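Local coordinates for pectinesterase (PDB 4PMH), which probably helps digest plant cell walls by hydrolysing the methyl esters of pectin, releasing methanol and leaving de-esterified galacturonate in the polymer, at residues L164-S169 and A178-T183; Q77-I82 and L105-Q110; S9-T14 and G327-A332. All coordinates share one frame; numbering follows the deposited sequence.

Contact 1: residues L164-S169 and A178-T183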
ATOM      1  N   LEU A 164      14.064   3.669  -4.420  1.00 11.67           N
ATOM      2  CA  LEU A 164      14.224   2.369  -5.021  1.00 12.08           C
ATOM      3  C   LEU A 164      12.879   1.891  -5.538  1.00 11.77           C
ATOM      4  O   LEU A 164      11.834   2.496  -5.260  1.00 11.78           O
ATOM      5  CB  LEU A 164      14.843   1.383  -4.008  1.00 12.65           C
ATOM      6  CG  LEU A 164      14.152   1.199  -2.656  1.00 13.33           C
ATOM      7  CD1 LEU A 164      12.895   0.345  -2.797  1.00 13.74           C
ATOM      8  CD2 LEU A 164      15.095   0.575  -1.638  1.00 14.06           C
ATOM      9  N   SER A 165      12.927   0.822  -6.312  1.00 12.03           N
ATOM     10  CA  SER A 165      11.747   0.271  -6.957  1.00 12.19           C
ATOM     11  C   SER A 165      11.497  -1.145  -6.441  1.00 11.96           C
ATOM     12  O   SER A 165      12.415  -1.978  -6.398  1.00 12.05           O
ATOM     13  CB  SER A 165      11.961   0.233  -8.473  1.00 12.43           C
ATOM     14  OG  SER A 165      12.146   1.527  -9.043  1.00 12.13           O
ATOM     15  N   ILE A 166      10.249  -1.435  -6.100  1.00 11.70           N
ATOM     16  CA  ILE A 166       9.861  -2.764  -5.683  1.00 11.77           C
ATOM     17  C   ILE A 166       8.760  -3.237  -6.603  1.00 12.13           C
ATOM     18  O   ILE A 166       7.768  -2.538  -6.797  1.00 11.76           O
ATOM     19  CB  ILE A 166       9.329  -2.811  -4.220  1.00 11.39           C
ATOM     20  CG1 ILE A 166      10.324  -2.172  -3.234  1.00 11.52           C
ATOM     21  CG2 ILE A 166       9.055  -4.239  -3.805  1.00 11.08           C
ATOM     22  CD1 ILE A 166       9.733  -1.815  -1.888  1.00 11.53           C
ATOM     23  N   GLU A 167       8.917  -4.438  -7.139  1.00 12.61           N
ATOM     24  CA  GLU A 167       7.981  -4.948  -8.110  1.00 13.47           C
ATOM     25  C   GLU A 167       7.636  -6.396  -7.857  1.00 13.02           C
ATOM     26  O   GLU A 167       8.514  -7.219  -7.622  1.00 13.02           O
ATOM     27  CB  GLU A 167       8.582  -4.832  -9.523  1.00 14.00           C
ATOM     28  CG  GLU A 167       7.759  -5.543 -10.586  1.00 14.84           C
ATOM     29  CD  GLU A 167       8.298  -5.283 -11.965  1.00 15.73           C
ATOM     30  OE1 GLU A 167       9.509  -5.500 -12.159  1.00 15.69           O
ATOM     31  OE2 GLU A 167       7.509  -4.843 -12.830  1.00 17.35           O
ATOM     32  N   ASN A 168       6.349  -6.706  -7.949  1.00 13.59           N
ATOM     33  CA  ASN A 168       5.918  -8.089  -8.135  1.00 13.65           C
ATOM     34  C   ASN A 168       5.217  -8.156  -9.501  1.00 14.42           C
ATOM     35  O   ASN A 168       4.127  -7.620  -9.696  1.00 13.78           O
ATOM     36  CB  ASN A 168       5.033  -8.546  -6.980  1.00 13.51           C
ATOM     37  CG  ASN A 168       4.827 -10.055  -6.954  1.00 12.89           C
ATOM     38  OD1 ASN A 168       4.888 -10.731  -7.993  1.00 12.13           O
ATOM     39  ND2 ASN A 168       4.598 -10.594  -5.756  1.00 12.34           N
ATOM     40  N   SER A 169       5.879  -8.805 -10.446  1.00 15.95           N
ATOM     41  CA  SER A 169       5.557  -8.669 -11.861  1.00 17.86           C
ATOM     42  C   SER A 169       4.516  -9.685 -12.316  1.00 20.05           C
ATOM     43  O   SER A 169       4.216  -9.767 -13.494  1.00 22.81           O
ATOM     44  CB  SER A 169       6.820  -8.793 -12.714  1.00 18.34           C
ATOM     45  OG  SER A 169       7.454 -10.062 -12.574  1.00 18.75           O
ATOM     46  N   ALA A 178      -0.621 -10.354  -6.142  1.00 15.62           N
ATOM     47  CA  ALA A 178       0.835 -10.391  -5.998  1.00 14.35           C
ATOM     48  C   ALA A 178       1.353  -9.089  -5.386  1.00 13.92           C
ATOM     49  O   ALA A 178       1.370  -8.049  -6.032  1.00 13.25           O
ATOM     50  CB  ALA A 178       1.496 -10.645  -7.344  1.00 14.34           C
ATOM     51  N   VAL A 179       1.821  -9.182  -4.150  1.00 13.09           N
ATOM     52  CA  VAL A 179       2.163  -8.012  -3.370  1.00 13.02           C
ATOM     53  C   VAL A 179       3.612  -7.609  -3.622  1.00 12.55           C
ATOM     54  O   VAL A 179       4.508  -8.434  -3.610  1.00 12.48           O
ATOM     55  CB  VAL A 179       1.943  -8.242  -1.849  1.00 12.20           C
ATOM     56  CG1 VAL A 179       2.391  -7.015  -1.041  1.00 12.27           C
ATOM     57  CG2 VAL A 179       0.482  -8.552  -1.567  1.00 12.38           C
ATOM     58  N   ALA A 180       3.817  -6.320  -3.830  1.00 12.49           N
ATOM     59  CA  ALA A 180       5.157  -5.769  -3.974  1.00 12.35           C
ATOM     60  C   ALA A 180       5.678  -5.364  -2.619  1.00 12.20           C
ATOM     61  O   ALA A 180       6.672  -5.915  -2.158  1.00 12.74           O
ATOM     62  CB  ALA A 180       5.183  -4.591  -4.941  1.00 12.62           C
ATOM     63  N   LEU A 181       5.008  -4.404  -1.982  1.00 12.20           N
ATOM     64  CA  LEU A 181       5.342  -3.978  -0.628  1.00 11.92           C
ATOM     65  C   LEU A 181       4.193  -4.290   0.334  1.00 12.26           C
ATOM     66  O   LEU A 181       3.003  -4.058   0.020  1.00 12.06           O
ATOM     67  CB  LEU A 181       5.655  -2.477  -0.612  1.00 12.12           C
ATOM     68  CG  LEU A 181       5.952  -1.797   0.713  1.00 12.31           C
ATOM     69  CD1 LEU A 181       7.224  -2.387   1.308  1.00 13.15           C
ATOM     70  CD2 LEU A 181       6.095  -0.279   0.614  1.00 12.42           C
ATOM     71  N   GLN A 182       4.557  -4.820   1.505  1.00 12.56           N
ATOM     72  CA  GLN A 182       3.622  -5.007   2.614  1.00 12.92           C
ATOM     73  C   GLN A 182       4.178  -4.388   3.883  1.00 13.30           C
ATOM     74  O   GLN A 182       5.282  -4.745   4.302  1.00 12.33           O
ATOM     75  CB  GLN A 182       3.357  -6.485   2.902  1.00 12.42           C
ATOM     76  CG  GLN A 182       2.434  -6.662   4.103  1.00 12.55           C
ATOM     77  CD  GLN A 182       2.205  -8.096   4.522  1.00 12.80           C
ATOM     78  OE1 GLN A 182       1.678  -8.352   5.615  1.00 12.92           O
ATOM     79  NE2 GLN A 182       2.566  -9.038   3.659  1.00 12.77           N
ATOM     80  N   THR A 183       3.394  -3.513   4.515  1.00 14.87           N
ATOM     81  CA  THR A 183       3.790  -2.915   5.808  1.00 16.00           C
ATOM     82  C   THR A 183       2.851  -3.435   6.917  1.00 16.34           C
ATOM     83  O   THR A 183       1.623  -3.448   6.756  1.00 15.24           O
ATOM     84  CB  THR A 183       3.807  -1.353   5.779  1.00 16.92           C
ATOM     85  OG1 THR A 183       2.480  -0.844   5.801  1.00 17.92           O
ATOM     86  CG2 THR A 183       4.533  -0.804   4.555  1.00 17.82           C
TER
HETATM   87  O   HOH W   1       0.875  -7.511  -8.810  1.00 17.25           O
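Asn168 ND2 is gripped by two backbone carbonyls. It donates to Val179 O at 3.0 Å in a nearly straight bond (166° at the hydrogen), and Met107 O, on a neighbouring coil, takes a second bond from the same nitrogen. Val179 O lies in the plane of the Asn168 carboxamide, although the nitrogen itself approaches that carbonyl from well above its plane. The Ala178 methyl group packs over the flat carboxamide, with CB 3.4 Å from Asn168 CG and almost equally far from OD1 and ND2. The first torsion of Asn168 (chi1 -167°) sets the amide opposite the backbone N and carries it across to the 178-183 chain; the methyl over the amide and the two carbonyls at its nitrogen together fix how it is turned.

Both segments belong to a right-handed parallel beta-helix, the fold of pectin methylesterases. Strand 165-168 and strand 181-183 lie in different sheets of the helix, joined by the loop between them, and Ile166 and Leu181 pack inside it. Here the contact becomes apolar. Ile166 places CG2 against the Ala180 backbone, 3.3 Å from Ala180 O, and also beside the Ala180 methyl. Its other branch ends at Leu181, where CD1 meets CD1 at 4.1 Å as the two side chains cross obliquely; Phe152 of strand 152-154 packs against both. Ala180 CB lies against the 164-169 backbone, 3.8 Å from Ile166 O. A water lies 2.9 Å from Ala178 O, with at most a weak link to Asn168 O. On the far side of the segment, the Val179 side chain comes within about 4 Å of that of Asp200, probably the proton donor of the active site.

Contact 2: residues Q77-I82 and L105-Q110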
ATOM      1  N   GLN A  77      16.750 -10.052  -7.916  1.00 15.09           N
ATOM      2  CA  GLN A  77      15.628 -10.988  -7.926  1.00 16.95           C
ATOM      3  C   GLN A  77      15.586 -11.774  -6.618  1.00 15.76           C
ATOM      4  O   GLN A  77      16.072 -12.898  -6.505  1.00 14.41           O
ATOM      5  CB  GLN A  77      15.685 -11.878  -9.169  1.00 18.18           C
ATOM      6  CG  GLN A  77      15.601 -11.030 -10.433  1.00 20.27           C
ATOM      7  CD  GLN A  77      15.784 -11.843 -11.679  1.00 22.49           C
ATOM      8  OE1 GLN A  77      14.871 -12.537 -12.121  1.00 23.69           O
ATOM      9  NE2 GLN A  77      16.975 -11.779 -12.246  1.00 25.27           N
ATOM     10  N   GLU A  78      14.991 -11.130  -5.624  1.00 15.95           N
ATOM     11  CA  GLU A  78      14.972 -11.626  -4.270  1.00 16.51           C
ATOM     12  C   GLU A  78      13.875 -10.963  -3.477  1.00 14.84           C
ATOM     13  O   GLU A  78      13.329  -9.964  -3.906  1.00 14.34           O
ATOM     14  CB  GLU A  78      16.321 -11.361  -3.574  1.00 18.95           C
ATOM     15  CG  GLU A  78      17.039 -10.100  -4.001  1.00 20.90           C
ATOM     16  CD  GLU A  78      18.544 -10.139  -3.673  1.00 21.49           C
ATOM     17  OE1 GLU A  78      18.894  -9.881  -2.515  1.00 21.81           O
ATOM     18  OE2 GLU A  78      19.380 -10.393  -4.565  1.00 21.40           O
ATOM     19  N   VAL A  79      13.546 -11.557  -2.342  1.00 13.70           N
ATOM     20  CA  VAL A  79      12.734 -10.891  -1.332  1.00 13.57           C
ATOM     21  C   VAL A  79      13.607 -10.121  -0.351  1.00 13.17           C
ATOM     22  O   VAL A  79      14.822 -10.360  -0.249  1.00 14.34           O
ATOM     23  CB  VAL A  79      11.864 -11.871  -0.532  1.00 13.39           C
ATOM     24  CG1 VAL A  79      10.810 -12.497  -1.427  1.00 14.07           C
ATOM     25  CG2 VAL A  79      12.701 -12.928   0.174  1.00 13.90           C
ATOM     26  N   VAL A  80      12.970  -9.211   0.375  1.00 12.73           N
ATOM     27  CA  VAL A  80      13.583  -8.498   1.506  1.00 12.19           C
ATOM     28  C   VAL A  80      12.594  -8.553   2.659  1.00 12.22           C
ATOM     29  O   VAL A  80      11.472  -8.045   2.540  1.00 11.28           O
ATOM     30  CB  VAL A  80      13.882  -7.033   1.147  1.00 11.91           C
ATOM     31  CG1 VAL A  80      14.579  -6.320   2.301  1.00 12.08           C
ATOM     32  CG2 VAL A  80      14.713  -6.958  -0.121  1.00 11.75           C
ATOM     33  N   TYR A  81      12.988  -9.216   3.745  1.00 11.98           N
ATOM     34  CA  TYR A  81      12.129  -9.432   4.894  1.00 12.36           C
ATOM     35  C   TYR A  81      12.737  -8.670   6.056  1.00 12.52           C
ATOM     36  O   TYR A  81      13.897  -8.906   6.419  1.00 12.41           O
ATOM     37  CB  TYR A  81      12.033 -10.910   5.278  1.00 12.38           C
ATOM     38  CG  TYR A  81      11.217 -11.817   4.366  1.00 13.09           C
ATOM     39  CD1 TYR A  81      10.499 -11.327   3.289  1.00 13.42           C
ATOM     40  CD2 TYR A  81      11.147 -13.187   4.618  1.00 13.82           C
ATOM     41  CE1 TYR A  81       9.769 -12.174   2.475  1.00 14.01           C
ATOM     42  CE2 TYR A  81      10.396 -14.043   3.822  1.00 13.78           C
ATOM     43  CZ  TYR A  81       9.717 -13.529   2.751  1.00 14.32           C
ATOM     44  OH  TYR A  81       8.989 -14.373   1.935  1.00 15.77           O
ATOM     45  N   ILE A  82      11.955  -7.752   6.617  1.00 13.47           N
ATOM     46  CA  ILE A  82      12.347  -7.046   7.848  1.00 14.18           C
ATOM     47  C   ILE A  82      11.494  -7.571   8.987  1.00 14.52           C
ATOM     48  O   ILE A  82      10.347  -7.171   9.123  1.00 14.77           O
ATOM     49  CB  ILE A  82      12.169  -5.508   7.789  1.00 14.72           C
ATOM     50  CG1 ILE A  82      12.596  -4.912   6.446  1.00 15.93           C
ATOM     51  CG2 ILE A  82      12.875  -4.866   8.981  1.00 14.61           C
ATOM     52  CD1 ILE A  82      14.076  -4.806   6.185  1.00 16.59           C
ATOM     53  N   LEU A 105      10.305  -9.730  -8.459  1.00 14.47           N
ATOM     54  CA  LEU A 105      10.030 -11.155  -8.659  1.00 15.27           C
ATOM     55  C   LEU A 105       8.664 -11.308  -9.303  1.00 15.36           C
ATOM     56  O   LEU A 105       7.845 -10.401  -9.197  1.00 14.61           O
ATOM     57  CB  LEU A 105      10.026 -11.886  -7.318  1.00 15.59           C
ATOM     58  CG  LEU A 105      11.355 -12.152  -6.631  1.00 15.92           C
ATOM     59  CD1 LEU A 105      11.128 -12.643  -5.218  1.00 16.07           C
ATOM     60  CD2 LEU A 105      12.166 -13.165  -7.425  1.00 16.18           C
ATOM     61  N   ASN A 106       8.448 -12.428 -10.000  1.00 15.33           N
ATOM     62  CA  ASN A 106       7.117 -12.841 -10.499  1.00 15.93           C
ATOM     63  C   ASN A 106       6.652 -13.924  -9.534  1.00 16.26           C
ATOM     64  O   ASN A 106       6.999 -15.099  -9.679  1.00 14.82           O
ATOM     65  CB  ASN A 106       7.219 -13.395 -11.934  1.00 16.89           C
ATOM     66  CG  ASN A 106       5.868 -13.800 -12.538  1.00 17.76           C
ATOM     67  OD1 ASN A 106       4.874 -14.019 -11.847  1.00 15.96           O
ATOM     68  ND2 ASN A 106       5.859 -13.953 -13.861  1.00 19.67           N
ATOM     69  N   MET A 107       5.896 -13.518  -8.520  1.00 16.37           N
ATOM     70  CA  MET A 107       5.591 -14.399  -7.402  1.00 16.15           C
ATOM     71  C   MET A 107       4.200 -14.109  -6.890  1.00 16.03           C
ATOM     72  O   MET A 107       4.033 -13.395  -5.889  1.00 16.39           O
ATOM     73  CB  MET A 107       6.623 -14.225  -6.281  1.00 16.68           C
ATOM     74  CG  MET A 107       6.540 -15.311  -5.204  1.00 17.16           C
ATOM     75  SD  MET A 107       7.948 -15.304  -4.071  1.00 18.30           S
ATOM     76  CE  MET A 107       7.565 -13.902  -3.029  1.00 17.94           C
ATOM     77  N   PRO A 108       3.184 -14.658  -7.573  1.00 15.79           N
ATOM     78  CA  PRO A 108       1.806 -14.473  -7.116  1.00 15.54           C
ATOM     79  C   PRO A 108       1.448 -15.266  -5.851  1.00 14.66           C
ATOM     80  O   PRO A 108       2.196 -16.148  -5.421  1.00 13.58           O
ATOM     81  CB  PRO A 108       0.975 -14.973  -8.310  1.00 16.09           C
ATOM     82  CG  PRO A 108       1.837 -16.029  -8.945  1.00 15.86           C
ATOM     83  CD  PRO A 108       3.260 -15.511  -8.780  1.00 16.13           C
ATOM     84  N   ALA A 109       0.297 -14.937  -5.271  1.00 14.59           N
ATOM     85  CA  ALA A 109      -0.259 -15.707  -4.145  1.00 14.83           C
ATOM     86  C   ALA A 109      -0.422 -17.184  -4.512  1.00 15.30           C
ATOM     87  O   ALA A 109      -0.382 -18.056  -3.635  1.00 14.67           O
ATOM     88  CB  ALA A 109      -1.602 -15.154  -3.728  1.00 14.66           C
ATOM     89  N   GLN A 110      -0.610 -17.444  -5.804  1.00 15.91           N
ATOM     90  CA  GLN A 110      -0.884 -18.794  -6.301  1.00 17.09           C
ATOM     91  C   GLN A 110       0.380 -19.647  -6.400  1.00 17.70           C
ATOM     92  O   GLN A 110       0.305 -20.849  -6.679  1.00 17.81           O
ATOM     93  CB  GLN A 110      -1.617 -18.696  -7.650  1.00 18.39           C
ATOM     94  CG  GLN A 110      -3.071 -18.209  -7.560  1.00 18.91           C
ATOM     95  CD  GLN A 110      -3.245 -16.739  -7.156  1.00 20.04           C
ATOM     96  OE1 GLN A 110      -2.386 -15.876  -7.411  1.00 19.21           O
ATOM     97  NE2 GLN A 110      -4.391 -16.444  -6.550  1.00 21.30           N
TER
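Leu105 presses its branched end against the backbone of Gln77 and Glu78, near the N-terminal end of the right-handed parallel beta-helix, where the chain leaves two adjacent parallel strands, 74-76 and 101-105. With CG opposite its own carbonyl carbon (chi1 -74°), the side chain reaches across so that its two methyls lie along successive parts of the facing chain: CD2 is 3.8 Å from Gln77 C and CD1 is 3.7 Å from Glu78 C. Glu78 O, buried beside this fork, has no polar partner in the model, whereas Glu78 OE1 accepts from Ile51 N.

Val79 turns CG1 to two apolar groups, Leu105 CD1 at 3.8 Å and Met107 CE at 3.9 Å. Met107 is extended through its first two torsions and then bends at the sulfur (chi3 76°), which swings its terminal methyl to Val79; the two side chains run nearly perpendicular. Helix 113-120 covers the cluster, with Leu119 touching Leu105 and Met107, and Val120 touching Val79. The second Val79 methyl is used within its own segment: CG2 sits 3.8 Å above one face of the Tyr81 ring, displaced toward its rim.

Contact 3: residues S9-T14 and G327-A332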
ATOM      1  N   SER A   9     -23.726   8.909  -4.722  1.00 15.81           N
ATOM      2  CA  SER A   9     -22.697   8.110  -5.412  1.00 16.02           C
ATOM      3  C   SER A   9     -21.303   8.749  -5.334  1.00 15.17           C
ATOM      4  O   SER A   9     -20.301   8.100  -5.605  1.00 14.05           O
ATOM      5  CB  SER A   9     -23.071   7.881  -6.865  1.00 17.06           C
ATOM      6  OG  SER A   9     -24.175   6.991  -6.948  1.00 19.23           O
ATOM      7  N   ARG A  10     -21.247  10.015  -4.928  1.00 15.14           N
ATOM      8  CA  ARG A  10     -19.981  10.727  -4.841  1.00 14.33           C
ATOM      9  C   ARG A  10     -20.026  11.842  -3.808  1.00 14.88           C
ATOM     10  O   ARG A  10     -20.131  13.033  -4.150  1.00 13.79           O
ATOM     11  CB  ARG A  10     -19.587  11.275  -6.207  1.00 14.85           C
ATOM     12  CG  ARG A  10     -18.138  11.728  -6.234  1.00 15.19           C
ATOM     13  CD  ARG A  10     -17.634  12.042  -7.632  1.00 15.13           C
ATOM     14  NE  ARG A  10     -16.199  12.288  -7.598  1.00 15.32           N
ATOM     15  CZ  ARG A  10     -15.411  12.451  -8.657  1.00 15.51           C
ATOM     16  NH1 ARG A  10     -15.905  12.415  -9.902  1.00 15.87           N
ATOM     17  NH2 ARG A  10     -14.110  12.671  -8.466  1.00 15.42           N
ATOM     18  N   PRO A  11     -19.950  11.456  -2.523  1.00 14.65           N
ATOM     19  CA  PRO A  11     -20.006  12.431  -1.443  1.00 14.58           C
ATOM     20  C   PRO A  11     -18.738  13.255  -1.337  1.00 13.93           C
ATOM     21  O   PRO A  11     -17.632  12.753  -1.579  1.00 14.84           O
ATOM     22  CB  PRO A  11     -20.228  11.583  -0.187  1.00 15.19           C
ATOM     23  CG  PRO A  11     -19.933  10.175  -0.567  1.00 15.68           C
ATOM     24  CD  PRO A  11     -19.962  10.060  -2.052  1.00 15.14           C
ATOM     25  N   ILE A  12     -18.921  14.520  -0.998  1.00 13.28           N
ATOM     26  CA  ILE A  12     -17.847  15.491  -0.889  1.00 12.98           C
ATOM     27  C   ILE A  12     -17.899  16.130   0.486  1.00 13.04           C
ATOM     28  O   ILE A  12     -18.950  16.556   0.932  1.00 13.94           O
ATOM     29  CB  ILE A  12     -17.994  16.619  -1.952  1.00 12.53           C
ATOM     30  CG1 ILE A  12     -18.067  16.036  -3.361  1.00 12.61           C
ATOM     31  CG2 ILE A  12     -16.884  17.664  -1.814  1.00 12.33           C
ATOM     32  CD1 ILE A  12     -16.840  15.268  -3.828  1.00 12.44           C
ATOM     33  N   LEU A  13     -16.758  16.214   1.146  1.00 13.53           N
ATOM     34  CA  LEU A  13     -16.663  16.868   2.447  1.00 13.54           C
ATOM     35  C   LEU A  13     -16.939  18.374   2.349  1.00 13.75           C
ATOM     36  O   LEU A  13     -16.573  19.026   1.368  1.00 13.27           O
ATOM     37  CB  LEU A  13     -15.267  16.680   3.031  1.00 14.00           C
ATOM     38  CG  LEU A  13     -14.769  15.258   3.349  1.00 14.08           C
ATOM     39  CD1 LEU A  13     -13.369  15.322   3.945  1.00 14.49           C
ATOM     40  CD2 LEU A  13     -15.702  14.505   4.278  1.00 14.26           C
ATOM     41  N   THR A  14     -17.545  18.914   3.392  1.00 13.28           N
ATOM     42  CA  THR A  14     -17.680  20.351   3.541  1.00 13.28           C
ATOM     43  C   THR A  14     -16.346  20.946   3.922  1.00 13.66           C
ATOM     44  O   THR A  14     -15.465  20.241   4.425  1.00 13.20           O
ATOM     45  CB  THR A  14     -18.718  20.709   4.615  1.00 13.31           C
ATOM     46  OG1 THR A  14     -18.263  20.292   5.911  1.00 12.95           O
ATOM     47  CG2 THR A  14     -20.054  20.044   4.315  1.00 13.00           C
ATOM     48  N   GLY A 327     -19.913   7.872 -10.563  1.00 18.29           N
ATOM     49  CA  GLY A 327     -19.897   6.803  -9.561  1.00 17.69           C
ATOM     50  C   GLY A 327     -18.542   6.106  -9.449  1.00 16.25           C
ATOM     51  O   GLY A 327     -18.373   4.953  -9.892  1.00 16.90           O
ATOM     52  N   PRO A 328     -17.562   6.802  -8.846  1.00 14.44           N
ATOM     53  CA  PRO A 328     -16.185   6.343  -8.726  1.00 14.89           C
ATOM     54  C   PRO A 328     -15.941   5.262  -7.650  1.00 14.03           C
ATOM     55  O   PRO A 328     -14.817   4.758  -7.540  1.00 14.51           O
ATOM     56  CB  PRO A 328     -15.415   7.625  -8.387  1.00 14.63           C
ATOM     57  CG  PRO A 328     -16.420   8.536  -7.780  1.00 14.93           C
ATOM     58  CD  PRO A 328     -17.792   8.084  -8.165  1.00 14.57           C
ATOM     59  N   TRP A 329     -16.970   4.917  -6.873  1.00 13.35           N
ATOM     60  CA  TRP A 329     -16.847   3.960  -5.782  1.00 13.34           C
ATOM     61  C   TRP A 329     -17.722   2.751  -6.073  1.00 13.88           C
ATOM     62  O   TRP A 329     -18.921   2.901  -6.274  1.00 14.50           O
ATOM     63  CB  TRP A 329     -17.335   4.597  -4.508  1.00 12.66           C
ATOM     64  CG  TRP A 329     -16.703   5.899  -4.171  1.00 11.85           C
ATOM     65  CD1 TRP A 329     -17.344   7.096  -4.071  1.00 11.92           C
ATOM     66  CD2 TRP A 329     -15.328   6.150  -3.872  1.00 11.51           C
ATOM     67  NE1 TRP A 329     -16.453   8.091  -3.742  1.00 11.62           N
ATOM     68  CE2 TRP A 329     -15.211   7.536  -3.588  1.00 11.55           C
ATOM     69  CE3 TRP A 329     -14.184   5.344  -3.774  1.00 11.30           C
ATOM     70  CZ2 TRP A 329     -13.997   8.134  -3.242  1.00 11.30           C
ATOM     71  CZ3 TRP A 329     -12.964   5.943  -3.432  1.00 11.26           C
ATOM     72  CH2 TRP A 329     -12.887   7.323  -3.156  1.00 11.47           C
ATOM     73  N   THR A 330     -17.147   1.553  -6.079  1.00 14.58           N
ATOM     74  CA  THR A 330     -17.910   0.366  -6.485  1.00 15.10           C
ATOM     75  C   THR A 330     -18.161  -0.654  -5.343  1.00 15.13           C
ATOM     76  O   THR A 330     -17.833  -0.409  -4.179  1.00 13.75           O
ATOM     77  CB  THR A 330     -17.279  -0.303  -7.730  1.00 15.58           C
ATOM     78  OG1 THR A 330     -18.183  -1.280  -8.252  1.00 16.89           O
ATOM     79  CG2 THR A 330     -15.967  -0.974  -7.393  1.00 15.86           C
ATOM     80  N   THR A 331     -18.778  -1.785  -5.698  1.00 15.09           N
ATOM     81  CA  THR A 331     -19.218  -2.755  -4.725  1.00 15.63           C
ATOM     82  C   THR A 331     -18.069  -3.301  -3.885  1.00 15.20           C
ATOM     83  O   THR A 331     -16.987  -3.570  -4.419  1.00 15.52           O
ATOM     84  CB  THR A 331     -19.920  -3.921  -5.451  1.00 16.33           C
ATOM     85  OG1 THR A 331     -20.988  -3.389  -6.226  1.00 16.38           O
ATOM     86  CG2 THR A 331     -20.483  -4.917  -4.472  1.00 16.82           C
ATOM     87  N   ALA A 332     -18.297  -3.456  -2.583  1.00 14.20           N
ATOM     88  CA  ALA A 332     -17.284  -4.066  -1.704  1.00 14.50           C
ATOM     89  C   ALA A 332     -16.995  -5.523  -2.084  1.00 15.44           C
ATOM     90  O   ALA A 332     -17.824  -6.194  -2.725  1.00 15.41           O
ATOM     91  CB  ALA A 332     -17.705  -3.991  -0.240  1.00 14.27           C
TER
HETATM   92  O   HOH W   2     -20.009   5.487  -6.795  1.00 13.39           O
HETATM   93  O   HOH W   3     -16.531  10.792  -3.177  1.00 13.07           O
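The Arg10 side chain leaves opposite its backbone N (chi1 -166°) and stays extended to NE, laying its length across the Pro328 ring at about a right angle. Pro328 CG is the touching atom, 3.7 Å from Arg10 CD and over one face of the guanidinium. The charged end is fixed by others: NE forms a salt bridge with Glu358, while NH1 and NH2 donate to Thr325 O and Gly365 O. With a leucine here, Glu358 would probably be left without this salt-bridge mate and the two carbonyls without their donors.

Trp329 turns one face of its indole to Pro328 (chi1 -53°), whose CG stands 4.0 Å from the ring plane, near the rim. Ser9 O meets the indole at its edge, 3.5 Å from Trp329 CD1. Two waters bridge the segments: one, from backbone to backbone, donates to Ser9 O and accepts from Trp329 N at 3.1 Å; the other lies in the indole plane, accepting from the side-chain nitrogen Trp329 NE1 at 2.8 Å and donating to Pro11 O.

The contact fastens the N-terminal segment to the last coils of the parallel beta-helix. Trp329 packs inward on Leu288 of strand 286-290 and on Leu312 and Ile314 of strand 311-315, while Pro11 and Leu13 lie against Trp357 of strand 355-359.

Contacts 1 and 2 are neighbours, their centres about 8 Å apart, and share a sheet: strands 101-105 and 165-168 lie side by side in it. They touch directly, Ser169 N probably bonding to Leu105 O. Contact 1 lies deepest, about 9 Å from the chain's centre, and mixes a gripped amide with aliphatic packing. Contact 2, farther out, is apolar and covered by a helix. Contact 3 stands across the chain's centre from contact 2, about 34 Å between centres, and ties the N-terminal segment to the other end of the beta-helix. Still largely buried, it relies on bridging waters, proline packing and an arginine.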